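Local coordinates for protein (endonuclease) (Salmonella typhimurium, PDB 1BYR) that is an endonuclease of the PLD-like family, an alpha/beta protein built round a mixed sheet and paired with a second copy of itself, at residues A[95-98]-A[104-107]; A[13-18]-A[108-113]; A[30-35]-A[44-49]; A[72-77]-A[84-89]. One frame throughout, in Å; residues are numbered along the deposited sequence.

Overall arrangement
Contacts 1, 3 and 4 all lie on one mixed sheet, and their chemistry follows from which elements meet on it. Contact 1 joins two of its strands and relies on paired backbone hydrogen bonds, whereas contacts 3 and 4 lay helices 40-51 and 68-79 on strands through methyl, methylene and thioether groups; the two helices also touch, Val47 against Tyr76. Contact 2 is a small meeting of a helix start and a loop beside the sheet. All are largely buried; contacts 2 and 4 include partly exposed residues, Arg16 and Thr86. Contacts 1 and 2 touch each other and the second subunit. Contact 3, near the chain's centre, reaches both through Met32, which meets Ile98 and Phe112.

Contact 1. Residues A[95-98]-A[104-107]; sequences DKVI and TVET
Ile98 and Glu106 form a hydrogen-bonded pair of an antiparallel beta hairpin, the touching parts running in directions 169° apart. The pair is closed by two nearly straight bonds, Ile98 N to Glu106 O at 3.1 Å and the shorter Glu106 N to Ile98 O at 2.7 Å. CA-H...O contacts continue the pairing on both flanks, from Val105 CA to Ile98 O and from Thr107 CA to Lys96 O. The signature HxKxxxxD of PLD-like proteins leads into the hairpin; its first two fixed positions fit His94 and Lys96, just before strand 97-100, and Lys96 NZ curls back to the carbonyl O of His94.

Side chains alternate across the two surfaces of the hairpin. On one, Ile98 and Glu106 pass at a slant to each other. A bend at chi2 (-83°) folds the carboxylate of Glu106 back over its neighbour, so that OE1 lies 3.7 Å from Ile98 CG1. Val19 of helix 14-25 packs on both residues, and Phe112 also lies against them.

On the other surface Val97 and Thr107 stand side by side. Val97 presents CG2 to Thr107 OG1 at 3.6 Å, while its other methyl, CG1, reaches Val105 CG1 at 4.3 Å. The Thr107 hydroxyl is turned anti to its own backbone nitrogen (chi1 -169°), where it also meets Asn123 ND2 of the second subunit in a hydrogen bond. Beyond the paired residues a water takes over the link: it accepts from Lys96 N at 3.0 Å and hydrogen-bonds Thr107 OG1 at 3.0 Å.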
# COMPACT_ATOMS: atom_id res chain seq x y z
N ASP A 95 0.76 -6.89 -3.73
CA ASP A 95 -0.49 -6.13 -3.57
C ASP A 95 -1.31 -6.52 -2.34
O ASP A 95 -1.39 -7.70 -1.99
CB ASP A 95 -1.40 -6.30 -4.79
CG ASP A 95 -0.71 -5.99 -6.10
OD1 ASP A 95 -0.11 -6.92 -6.68
OD2 ASP A 95 -0.76 -4.83 -6.55
N LYS A 96 -1.91 -5.52 -1.70
CA LYS A 96 -2.80 -5.72 -0.55
C LYS A 96 -4.02 -4.94 -1.02
O LYS A 96 -4.21 -3.76 -0.70
CB LYS A 96 -2.21 -5.09 0.73
CG LYS A 96 -0.77 -5.50 1.02
CD LYS A 96 0.22 -4.46 0.44
CE LYS A 96 1.58 -4.48 1.13
NZ LYS A 96 2.21 -5.83 1.05
N VAL A 97 -4.85 -5.61 -1.81
CA VAL A 97 -6.00 -4.98 -2.42
C VAL A 97 -7.32 -5.75 -2.29
O VAL A 97 -7.34 -6.98 -2.38
CB VAL A 97 -5.74 -4.79 -3.94
CG1 VAL A 97 -7.03 -4.39 -4.67
CG2 VAL A 97 -4.62 -3.77 -4.17
N ILE A 98 -8.40 -5.01 -2.06
CA ILE A 98 -9.73 -5.59 -1.99
C ILE A 98 -10.63 -4.75 -2.89
O ILE A 98 -10.83 -3.56 -2.66
CB ILE A 98 -10.32 -5.57 -0.55
CG1 ILE A 98 -9.46 -6.41 0.40
CG2 ILE A 98 -11.73 -6.19 -0.56
CD1 ILE A 98 -10.02 -6.56 1.82
N THR A 104 -15.61 -0.35 -5.91
CA THR A 104 -14.87 0.15 -4.76
C THR A 104 -13.52 -0.54 -4.61
O THR A 104 -13.40 -1.74 -4.87
CB THR A 104 -15.70 -0.01 -3.47
OG1 THR A 104 -16.71 1.02 -3.46
CG2 THR A 104 -14.83 0.12 -2.23
N VAL A 105 -12.50 0.21 -4.20
CA VAL A 105 -11.16 -0.35 -4.06
C VAL A 105 -10.48 0.00 -2.74
O VAL A 105 -10.36 1.18 -2.39
CB VAL A 105 -10.19 0.14 -5.22
CG1 VAL A 105 -8.77 -0.44 -5.02
CG2 VAL A 105 -10.75 -0.24 -6.59
N GLU A 106 -10.07 -1.01 -2.00
CA GLU A 106 -9.34 -0.79 -0.76
C GLU A 106 -7.90 -1.07 -1.15
O GLU A 106 -7.65 -2.02 -1.90
CB GLU A 106 -9.76 -1.81 0.32
CG GLU A 106 -9.02 -1.67 1.66
CD GLU A 106 -7.67 -2.36 1.68
OE1 GLU A 106 -7.50 -3.38 0.98
OE2 GLU A 106 -6.76 -1.87 2.39
N THR A 107 -6.96 -0.25 -0.68
CA THR A 107 -5.55 -0.49 -0.97
C THR A 107 -4.71 0.30 0.02
O THR A 107 -5.26 0.99 0.88
CB THR A 107 -5.16 -0.11 -2.41
OG1 THR A 107 -3.84 -0.61 -2.67
CG2 THR A 107 -5.17 1.41 -2.61
O HOH W 1 -1.75 -2.56 -1.89

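Contact 2. Residues A[13-18]-A[108-113]; sequences GSARVL and GSFNFT
Phe110 holds CG opposite its backbone nitrogen (chi1 -175°), and with chi2 at -89° the ring is carried to the first turn of helix 14-25, where Ala15 and Arg16 receive it. Ala15 points its methyl toward the ring, CB lying 3.9 Å from Phe110 CD2. One position along, the helix backbone itself does the touching: Phe110 CE2 approaches Arg16 N at 4.0 Å, and CZ lies equally far from Arg16 CA. Both partners come at the ring obliquely.

Only the root of the Arg16 side chain takes part, with CB 4.4 Å from Phe110 CZ. The rest leads away, and its guanidinium group forms a salt bridge with Glu117.

Residues 108-111, Gly-Ser-Phe-Asn, match the GSxN element that follows the HxKxxxxD signature in PLD-like proteins. Ser109 OG is bound by Glu122 OE1 and Asn123 N, tying this element to strand 122-128. Past it the backbone fits an inverse gamma turn centred on Phe112, though its closing bond is weak and the position of Asn111 O less certain. The Phe112 ring has the carbonyl O of Phe110 4.3 Å above one face, displaced toward the rim. Helix starts flank the contact: Gly13 occupies the N-cap position of helix 14-25, and Thr113 that of helix 114-118, where its OG1 caps the backbone nitrogen of Ala116.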
# COMPACT_ATOMS: atom_id res chain seq x y z
N GLY A 13 -5.72 1.55 14.93
CA GLY A 13 -6.90 0.71 14.94
C GLY A 13 -7.89 1.04 13.84
O GLY A 13 -8.69 0.21 13.44
N SER A 14 -7.83 2.27 13.33
CA SER A 14 -8.77 2.68 12.29
C SER A 14 -8.60 1.97 10.94
O SER A 14 -9.57 1.82 10.20
CB SER A 14 -8.69 4.20 12.10
OG SER A 14 -7.36 4.59 11.86
N ALA A 15 -7.39 1.54 10.63
CA ALA A 15 -7.16 0.84 9.36
C ALA A 15 -7.89 -0.50 9.36
O ALA A 15 -8.63 -0.84 8.43
CB ALA A 15 -5.68 0.61 9.14
N ARG A 16 -7.68 -1.28 10.41
CA ARG A 16 -8.31 -2.58 10.53
C ARG A 16 -9.84 -2.44 10.39
O ARG A 16 -10.46 -3.15 9.60
CB ARG A 16 -7.93 -3.20 11.87
CG ARG A 16 -8.70 -4.44 12.26
CD ARG A 16 -8.77 -4.56 13.78
NE ARG A 16 -8.25 -5.85 14.21
CZ ARG A 16 -7.46 -6.04 15.26
NH1 ARG A 16 -7.05 -5.01 15.98
NH2 ARG A 16 -7.05 -7.26 15.57
N VAL A 17 -10.43 -1.54 11.16
CA VAL A 17 -11.87 -1.35 11.12
C VAL A 17 -12.36 -0.95 9.72
O VAL A 17 -13.39 -1.44 9.27
CB VAL A 17 -12.33 -0.29 12.17
CG1 VAL A 17 -13.81 -0.01 12.02
CG2 VAL A 17 -12.06 -0.82 13.57
N LEU A 18 -11.61 -0.09 9.04
CA LEU A 18 -11.96 0.36 7.69
C LEU A 18 -11.92 -0.79 6.69
O LEU A 18 -12.81 -0.93 5.84
CB LEU A 18 -11.01 1.48 7.24
CG LEU A 18 -11.25 2.01 5.82
CD1 LEU A 18 -12.72 2.37 5.66
CD2 LEU A 18 -10.36 3.24 5.57
N GLY A 108 -3.39 0.18 -0.07
CA GLY A 108 -2.52 0.88 0.87
C GLY A 108 -1.34 0.01 1.26
O GLY A 108 -0.95 -0.88 0.52
N SER A 109 -0.74 0.28 2.42
CA SER A 109 0.39 -0.53 2.86
C SER A 109 -0.05 -1.74 3.67
O SER A 109 0.65 -2.75 3.74
CB SER A 109 1.34 0.31 3.73
OG SER A 109 0.81 0.54 5.02
N PHE A 110 -1.23 -1.62 4.27
CA PHE A 110 -1.83 -2.64 5.15
C PHE A 110 -1.90 -4.09 4.63
O PHE A 110 -2.66 -4.40 3.69
CB PHE A 110 -3.23 -2.14 5.55
CG PHE A 110 -3.97 -3.02 6.55
CD1 PHE A 110 -4.77 -4.07 6.13
CD2 PHE A 110 -3.94 -2.71 7.90
CE1 PHE A 110 -5.54 -4.80 7.05
CE2 PHE A 110 -4.72 -3.45 8.82
CZ PHE A 110 -5.51 -4.48 8.39
N ASN A 111 -1.11 -4.98 5.23
CA ASN A 111 -1.14 -6.40 4.85
C ASN A 111 -2.24 -7.02 5.70
O ASN A 111 -2.56 -6.51 6.78
CB ASN A 111 0.16 -7.13 5.18
CG ASN A 111 1.21 -6.92 4.14
OD1 ASN A 111 2.20 -6.23 4.38
ND2 ASN A 111 1.03 -7.51 2.99
N PHE A 112 -2.81 -8.12 5.24
CA PHE A 112 -3.88 -8.75 5.97
C PHE A 112 -3.35 -9.70 7.02
O PHE A 112 -3.50 -10.93 6.95
CB PHE A 112 -4.84 -9.41 4.97
CG PHE A 112 -5.29 -8.47 3.88
CD1 PHE A 112 -6.12 -7.40 4.18
CD2 PHE A 112 -4.80 -8.58 2.59
CE1 PHE A 112 -6.46 -6.46 3.21
CE2 PHE A 112 -5.13 -7.65 1.63
CZ PHE A 112 -5.95 -6.58 1.94
N THR A 113 -2.70 -9.09 8.00
CA THR A 113 -2.07 -9.78 9.10
C THR A 113 -2.32 -9.07 10.40
O THR A 113 -2.74 -7.92 10.45
CB THR A 113 -0.54 -9.82 8.95
OG1 THR A 113 -0.02 -8.49 9.12
CG2 THR A 113 -0.15 -10.34 7.58

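Contact 3. Residues A[30-35]-A[44-49]; sequences IRMMAY and KALVAA
Met32 and Leu46 meet through thioether and methyl groups. The methionine leaves the strand with CG anti to the backbone nitrogen (chi1 -177°) and stays extended beyond, which puts its sulphur into the isopropyl end of the leucine. SD lies 3.8 Å from Leu46 CD1 and 4.1 Å from CD2, both branches of the fork meeting the same atom, and the two side chains cross at about a right angle.

Methyl packing continues toward the start of the strand. Ile30 uses its two branches separately: CG2 meets Leu46 CD2 at 4.2 Å, while CD1 reaches on to Ala49 CB at 4.1 Å. One leucine therefore sits against both strand residues, and the alanine one helical turn later takes the tip of the isoleucine. This is helix-on-sheet packing within a beta-alpha-beta unit, strand 29-34, helix 40-51 and strand 55-61. The axes of strand 30-34 and helix 44-49 come within 11.2 Å of each other and are nearly antiparallel, at 154°. Ile23 of helix 14-25 touches both Ile30 and Leu46.

The polar bonds lie within the strand and beyond it. Arg31 does not meet the helix; its NH1 donates to Ile30 O at 3.1 Å, coming from above the carbonyl plane although the oxygen lies close to the guanidinium plane. The same group forms a salt bridge with Asp55 and a cation-pi contact with Trp141 of helix 131-146.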
# COMPACT_ATOMS: atom_id res chain seq x y z
N ILE A 30 -16.27 -9.54 -4.37
CA ILE A 30 -15.03 -9.21 -3.71
C ILE A 30 -13.93 -9.91 -4.50
O ILE A 30 -13.99 -11.12 -4.71
CB ILE A 30 -15.00 -9.73 -2.27
CG1 ILE A 30 -15.92 -8.90 -1.39
CG2 ILE A 30 -13.58 -9.67 -1.71
CD1 ILE A 30 -15.75 -9.18 0.09
N ARG A 31 -12.95 -9.14 -4.96
CA ARG A 31 -11.81 -9.69 -5.69
C ARG A 31 -10.63 -9.20 -4.87
O ARG A 31 -10.35 -8.01 -4.87
CB ARG A 31 -11.76 -9.11 -7.11
CG ARG A 31 -12.82 -9.66 -8.06
CD ARG A 31 -12.75 -11.18 -8.14
NE ARG A 31 -13.78 -11.73 -9.03
CZ ARG A 31 -14.90 -12.32 -8.61
NH1 ARG A 31 -15.15 -12.44 -7.31
NH2 ARG A 31 -15.76 -12.80 -9.50
N MET A 32 -9.98 -10.11 -4.17
CA MET A 32 -8.86 -9.77 -3.29
C MET A 32 -7.48 -10.26 -3.71
O MET A 32 -7.33 -11.36 -4.26
CB MET A 32 -9.17 -10.29 -1.88
CG MET A 32 -8.15 -9.94 -0.81
SD MET A 32 -8.72 -10.65 0.73
CE MET A 32 -7.82 -9.81 1.93
N MET A 33 -6.46 -9.43 -3.44
CA MET A 33 -5.06 -9.73 -3.74
C MET A 33 -4.36 -9.55 -2.41
O MET A 33 -4.58 -8.55 -1.72
CB MET A 33 -4.46 -8.71 -4.73
CG MET A 33 -5.16 -8.58 -6.09
SD MET A 33 -4.30 -7.43 -7.22
CE MET A 33 -3.07 -8.48 -7.96
N ALA A 34 -3.50 -10.49 -2.03
CA ALA A 34 -2.79 -10.36 -0.78
C ALA A 34 -1.39 -10.93 -0.83
O ALA A 34 -1.10 -11.82 -1.62
CB ALA A 34 -3.58 -11.05 0.32
N TYR A 35 -0.52 -10.39 0.02
CA TYR A 35 0.83 -10.91 0.15
C TYR A 35 0.59 -11.79 1.39
O TYR A 35 -0.16 -12.75 1.30
CB TYR A 35 1.81 -9.77 0.44
CG TYR A 35 3.21 -10.20 0.80
CD1 TYR A 35 3.80 -11.31 0.20
CD2 TYR A 35 3.94 -9.50 1.74
CE1 TYR A 35 5.09 -11.70 0.54
CE2 TYR A 35 5.23 -9.88 2.09
CZ TYR A 35 5.81 -10.98 1.48
OH TYR A 35 7.09 -11.36 1.81
N LYS A 44 -12.62 -14.31 8.85
CA LYS A 44 -13.99 -14.45 9.34
C LYS A 44 -14.92 -13.54 8.58
O LYS A 44 -16.05 -13.93 8.25
CB LYS A 44 -14.06 -14.11 10.82
CG LYS A 44 -13.57 -15.22 11.72
CD LYS A 44 -13.62 -14.80 13.16
CE LYS A 44 -12.50 -15.43 13.93
NZ LYS A 44 -12.97 -15.72 15.31
N ALA A 45 -14.45 -12.33 8.29
CA ALA A 45 -15.24 -11.36 7.55
C ALA A 45 -15.47 -11.79 6.09
O ALA A 45 -16.56 -11.62 5.55
CB ALA A 45 -14.57 -9.97 7.60
N LEU A 46 -14.44 -12.35 5.46
CA LEU A 46 -14.56 -12.80 4.08
C LEU A 46 -15.57 -13.94 3.97
O LEU A 46 -16.43 -13.94 3.09
CB LEU A 46 -13.19 -13.24 3.53
CG LEU A 46 -12.19 -12.10 3.30
CD1 LEU A 46 -10.76 -12.67 3.24
CD2 LEU A 46 -12.54 -11.36 2.02
N VAL A 47 -15.49 -14.90 4.89
CA VAL A 47 -16.43 -16.02 4.86
C VAL A 47 -17.85 -15.55 5.22
O VAL A 47 -18.83 -16.13 4.74
CB VAL A 47 -15.98 -17.16 5.81
CG1 VAL A 47 -14.49 -17.42 5.64
CG2 VAL A 47 -16.30 -16.80 7.23
N ALA A 48 -17.97 -14.52 6.04
CA ALA A 48 -19.30 -14.01 6.36
C ALA A 48 -19.87 -13.39 5.09
O ALA A 48 -21.08 -13.42 4.86
CB ALA A 48 -19.25 -12.97 7.47
N ALA A 49 -19.00 -12.82 4.26
CA ALA A 49 -19.44 -12.23 3.00
C ALA A 49 -19.97 -13.33 2.09
O ALA A 49 -21.04 -13.21 1.50
CB ALA A 49 -18.28 -11.50 2.32

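Contact 4. Residues A[72-77]-A[84-89]; sequences AAMNYI and LRTDSN
Met74 and Thr86 meet through their methyl groups, CE against CG2 at 3.6 Å, with the side chains crossing at about a right angle. Beside them Leu84 pushes a single branch, CD2, at the helix. That methyl lies 3.8 Å from the carbonyl oxygen of Met74 and 4.0 Å from its CB, resting on the root of the same side chain whose end greets Thr86. Ile77 adds a looser touch, CG2 to Leu84 CD2 at 4.4 Å.

Torsions explain the division of labour. The methionine chain bends at its last rotatable bond (chi3 77°), which swings CE round to the threonine. In Thr86 the hydroxyl sits between the backbone nitrogen and the carbonyl carbon (chi1 54°); this turns CG2 to the methionine, while OG1 hydrogen-bonds Glu62.

These residues join helix 68-79 to strand 84-87, the last two elements of a beta-alpha-beta unit that starts with strand 55-61. The axes of helix 72-77 and strand 84-87 are inclined at 145°, approaching to 9.9 Å. Ile60 of the first strand packs on both Met74 and Leu84, so the helix rests on neighbouring strands of the sheet.

Farther out, Arg85 points away from the helix and forms a salt bridge with Asp150 and a cation-pi contact with Trp145. At the strand's end Asp87 forms an Asx turn: OD1 accepts from Asn89 N at 2.9 Å, the donor lying above the carboxylate plane, while OD2 is held by Gln93 NE2.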
# COMPACT_ATOMS: atom_id res chain seq x y z
N ALA A 72 -3.51 -22.08 8.00
CA ALA A 72 -4.77 -22.08 8.73
C ALA A 72 -5.81 -21.19 8.02
O ALA A 72 -6.96 -21.59 7.84
CB ALA A 72 -4.55 -21.57 10.16
N ALA A 73 -5.41 -20.00 7.58
CA ALA A 73 -6.33 -19.11 6.89
C ALA A 73 -6.73 -19.64 5.52
O ALA A 73 -7.90 -19.58 5.14
CB ALA A 73 -5.71 -17.71 6.75
N MET A 74 -5.75 -20.13 4.78
CA MET A 74 -6.01 -20.69 3.46
C MET A 74 -6.96 -21.87 3.58
O MET A 74 -7.89 -21.98 2.78
CB MET A 74 -4.69 -21.12 2.79
CG MET A 74 -3.72 -19.94 2.46
SD MET A 74 -1.96 -20.40 2.34
CE MET A 74 -1.91 -21.16 0.73
N ASN A 75 -6.76 -22.73 4.58
CA ASN A 75 -7.64 -23.89 4.77
C ASN A 75 -9.04 -23.42 5.17
O ASN A 75 -10.06 -23.89 4.65
CB ASN A 75 -7.09 -24.83 5.86
CG ASN A 75 -5.97 -25.72 5.36
OD1 ASN A 75 -5.24 -26.33 6.15
ND2 ASN A 75 -5.83 -25.82 4.06
N TYR A 76 -9.09 -22.48 6.11
CA TYR A 76 -10.36 -21.91 6.55
C TYR A 76 -11.13 -21.33 5.36
O TYR A 76 -12.32 -21.58 5.19
CB TYR A 76 -10.09 -20.82 7.59
CG TYR A 76 -11.33 -20.14 8.10
CD1 TYR A 76 -12.30 -20.85 8.79
CD2 TYR A 76 -11.53 -18.78 7.89
CE1 TYR A 76 -13.44 -20.22 9.25
CE2 TYR A 76 -12.66 -18.16 8.34
CZ TYR A 76 -13.61 -18.87 9.03
OH TYR A 76 -14.75 -18.24 9.47
N ILE A 77 -10.43 -20.57 4.52
CA ILE A 77 -11.05 -19.96 3.35
C ILE A 77 -11.54 -20.98 2.30
O ILE A 77 -12.68 -20.89 1.83
CB ILE A 77 -10.08 -18.94 2.69
CG1 ILE A 77 -9.81 -17.78 3.65
CG2 ILE A 77 -10.64 -18.42 1.38
CD1 ILE A 77 -11.01 -16.88 3.88
N LEU A 84 -9.84 -19.82 -4.15
CA LEU A 84 -8.56 -19.23 -3.77
C LEU A 84 -7.38 -19.79 -4.55
O LEU A 84 -7.30 -20.99 -4.84
CB LEU A 84 -8.36 -19.45 -2.27
CG LEU A 84 -6.98 -19.20 -1.65
CD1 LEU A 84 -6.79 -17.69 -1.42
CD2 LEU A 84 -6.87 -19.97 -0.34
N ARG A 85 -6.45 -18.90 -4.92
CA ARG A 85 -5.25 -19.29 -5.66
C ARG A 85 -3.97 -18.67 -5.11
O ARG A 85 -3.97 -17.56 -4.58
CB ARG A 85 -5.37 -18.89 -7.14
CG ARG A 85 -6.43 -19.62 -7.93
CD ARG A 85 -6.29 -19.37 -9.44
NE ARG A 85 -7.12 -20.29 -10.20
CZ ARG A 85 -7.43 -20.15 -11.48
NH1 ARG A 85 -6.99 -19.10 -12.17
NH2 ARG A 85 -8.20 -21.05 -12.08
N THR A 86 -2.87 -19.42 -5.24
CA THR A 86 -1.57 -18.93 -4.85
C THR A 86 -0.88 -18.56 -6.17
O THR A 86 -1.09 -19.21 -7.19
CB THR A 86 -0.75 -19.99 -4.09
OG1 THR A 86 -0.67 -21.18 -4.87
CG2 THR A 86 -1.40 -20.29 -2.77
N ASP A 87 -0.06 -17.50 -6.15
CA ASP A 87 0.62 -17.04 -7.36
C ASP A 87 2.10 -16.91 -7.07
O ASP A 87 2.50 -16.22 -6.13
CB ASP A 87 0.02 -15.69 -7.78
CG ASP A 87 0.75 -15.04 -8.95
OD1 ASP A 87 1.53 -15.71 -9.65
OD2 ASP A 87 0.51 -13.84 -9.18
N SER A 88 2.92 -17.59 -7.87
CA SER A 88 4.36 -17.55 -7.68
C SER A 88 5.09 -17.01 -8.90
O SER A 88 6.30 -17.12 -9.00
CB SER A 88 4.88 -18.96 -7.40
OG SER A 88 4.61 -19.82 -8.50
N ASN A 89 4.34 -16.45 -9.84
CA ASN A 89 4.95 -15.93 -11.05
C ASN A 89 5.72 -14.62 -10.88
O ASN A 89 6.33 -14.13 -11.81
CB ASN A 89 3.89 -15.79 -12.14
CG ASN A 89 3.55 -17.14 -12.77
OD1 ASN A 89 4.36 -18.08 -12.74
ND2 ASN A 89 2.35 -17.25 -13.32